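Local coordinates for protein response regulator receiver (Brucella melitensis biovar Abortus, PDB 4G97) that is the response regulator PhyR of a two-component pathway, pairing a sigma-factor-like domain with a receiver domain that is probably phosphorylated on an aspartate, at residues F99-V104 / A113-V118. Residues are numbered along the deposited sequence; the frame is centred on the assembly and turned at random.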
loop_
_atom_site.group_PDB
_atom_site.type_symbol
_atom_site.label_atom_id
_atom_site.label_comp_id
_atom_site.label_asym_id
_atom_site.label_seq_id
_atom_site.Cartn_x
_atom_site.Cartn_y
_atom_site.Cartn_z
ATOM N N PHE A 99 1.323 -7.463 9.544
ATOM C CA PHE A 99 0.561 -7.953 8.395
ATOM C C PHE A 99 1.090 -7.369 7.086
ATOM O O PHE A 99 1.202 -8.101 6.087
ATOM C CB PHE A 99 -0.940 -7.649 8.571
ATOM C CG PHE A 99 -1.826 -8.579 7.775
ATOM C CD1 PHE A 99 -2.288 -9.769 8.327
ATOM C CD2 PHE A 99 -2.195 -8.268 6.471
ATOM C CE1 PHE A 99 -3.083 -10.643 7.577
ATOM C CE2 PHE A 99 -2.997 -9.140 5.725
ATOM C CZ PHE A 99 -3.442 -10.316 6.287
ATOM N N LEU A 100 1.465 -6.069 7.096
ATOM C CA LEU A 100 2.005 -5.409 5.905
ATOM C C LEU A 100 3.312 -6.076 5.464
ATOM O O LEU A 100 3.451 -6.391 4.291
ATOM C CB LEU A 100 2.182 -3.890 6.094
ATOM C CG LEU A 100 0.890 -3.024 6.126
ATOM C CD1 LEU A 100 1.237 -1.576 6.303
ATOM C CD2 LEU A 100 0.072 -3.153 4.834
ATOM N N LEU A 101 4.217 -6.363 6.407
ATOM C CA LEU A 101 5.512 -7.016 6.124
ATOM C C LEU A 101 5.374 -8.361 5.450
ATOM O O LEU A 101 6.183 -8.692 4.586
ATOM C CB LEU A 101 6.372 -7.153 7.404
ATOM C CG LEU A 101 6.941 -5.850 7.982
ATOM C CD1 LEU A 101 7.429 -6.062 9.396
ATOM C CD2 LEU A 101 8.014 -5.248 7.078
ATOM N N VAL A 102 4.358 -9.141 5.847
ATOM C CA VAL A 102 4.111 -10.450 5.262
ATOM C C VAL A 102 3.223 -10.369 4.018
ATOM O O VAL A 102 3.653 -10.810 2.955
ATOM C CB VAL A 102 3.650 -11.539 6.290
ATOM C CG1 VAL A 102 4.749 -11.845 7.301
ATOM C CG2 VAL A 102 2.378 -11.130 7.016
ATOM N N ALA A 103 2.003 -9.786 4.135
ATOM C CA ALA A 103 1.035 -9.707 3.023
ATOM C C ALA A 103 1.443 -8.780 1.915
ATOM O O ALA A 103 1.214 -9.108 0.752
ATOM C CB ALA A 103 -0.336 -9.314 3.534
ATOM N N VAL A 104 2.042 -7.622 2.238
ATOM C CA VAL A 104 2.442 -6.708 1.155
ATOM C C VAL A 104 3.914 -6.849 0.794
ATOM O O VAL A 104 4.248 -6.867 -0.386
ATOM C CB VAL A 104 2.073 -5.235 1.470
ATOM C CG1 VAL A 104 2.451 -4.295 0.318
ATOM C CG2 VAL A 104 0.595 -5.094 1.835
ATOM N N ALA A 113 9.558 -10.920 11.869
ATOM C CA ALA A 113 9.781 -10.906 13.328
ATOM C C ALA A 113 11.153 -10.299 13.600
ATOM O O ALA A 113 11.298 -9.496 14.517
ATOM C CB ALA A 113 9.717 -12.320 13.887
ATOM N N GLU A 114 12.151 -10.642 12.766
ATOM C CA GLU A 114 13.492 -10.080 12.896
ATOM C C GLU A 114 13.433 -8.569 12.595
ATOM O O GLU A 114 14.029 -7.785 13.335
ATOM C CB GLU A 114 14.481 -10.816 11.978
ATOM C CG GLU A 114 15.911 -10.327 12.158
ATOM C CD GLU A 114 16.928 -10.824 11.154
ATOM O OE1 GLU A 114 16.581 -11.691 10.322
ATOM O OE2 GLU A 114 18.082 -10.341 11.200
ATOM N N ILE A 115 12.647 -8.153 11.549
ATOM C CA ILE A 115 12.448 -6.729 11.224
ATOM C C ILE A 115 11.828 -5.996 12.414
ATOM O O ILE A 115 12.284 -4.899 12.758
ATOM C CB ILE A 115 11.594 -6.545 9.929
ATOM C CG1 ILE A 115 12.421 -6.907 8.681
ATOM C CG2 ILE A 115 11.002 -5.130 9.828
ATOM C CD1 ILE A 115 11.660 -7.202 7.518
ATOM N N LEU A 116 10.789 -6.596 13.033
ATOM C CA LEU A 116 10.092 -5.969 14.161
ATOM C C LEU A 116 10.770 -6.151 15.527
ATOM O O LEU A 116 10.360 -5.493 16.481
ATOM C CB LEU A 116 8.611 -6.358 14.223
ATOM C CG LEU A 116 7.703 -5.798 13.127
ATOM C CD1 LEU A 116 6.352 -6.441 13.183
ATOM C CD2 LEU A 116 7.594 -4.264 13.188
ATOM N N GLU A 117 11.813 -7.003 15.609
ATOM C CA GLU A 117 12.602 -7.256 16.835
ATOM C C GLU A 117 11.739 -7.881 17.932
ATOM O O GLU A 117 11.687 -7.379 19.056
ATOM C CB GLU A 117 13.308 -5.978 17.345
ATOM C CG GLU A 117 14.258 -5.336 16.353
ATOM C CD GLU A 117 15.164 -4.258 16.912
ATOM O OE1 GLU A 117 14.800 -3.628 17.931
ATOM O OE2 GLU A 117 16.220 -4.008 16.292
ATOM N N VAL A 118 11.028 -8.954 17.565
ATOM C CA VAL A 118 10.136 -9.731 18.426
ATOM C C VAL A 118 10.438 -11.198 18.167
ATOM O O VAL A 118 10.972 -11.528 17.099
ATOM C CB VAL A 118 8.613 -9.414 18.216
ATOM C CG1 VAL A 118 8.278 -7.974 18.595
ATOM C CG2 VAL A 118 8.147 -9.725 16.795
#
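Between 99-104 on helix 94-104 and 113-118 at the end of helix 109-116, the nearest CA atoms are those of L101 and I115, 8.6 Å apart, and both side chains start out toward the opposite backbone. At that separation the main chains do not meet, and the contact is made by three aliphatic side chains. L101 is the one side chain of 99-104 that makes the contact, reaching across with its two methyls. Its CD1 does most of the touching: it sits 3.7 Å from CG2 of I115 and 3.8 Å from CG of L116, so this one methyl enters the notch between two consecutive residues. The other methyl, L101 CD2, stays with the isoleucine, 4.1 Å from I115 CG2 and slightly farther from the end of its longer branch. I115 presents the short branch first because CG2 lies opposite its own backbone N, while CG1 swings back beside that N (chi1 -73°). L116 takes the methyl at its fork, with CD1 4.0 Å from L101 CD1. The fit is purely apolar. Around it, F17 of helix 11-22 and Y57 of helix 52-64 pack on L101, and I54 and C61 of helix 52-64 pack on I115. Just past L116 the second helix stops in a Schellman motif: E117 turns to positive phi as the C-prime residue, V118 N bonds back to A113 O at 3.1 Å, and E117 N makes a weak bond to E114 O. The side chain of E117 forms a salt bridge with R58. Through the small cluster of L101, I115 and L116, helix 94-104 packs against the helix that, judging from the family, probably opens the helix-turn-helix-like pair 109-116 and 120-135 of the sigma-like domain.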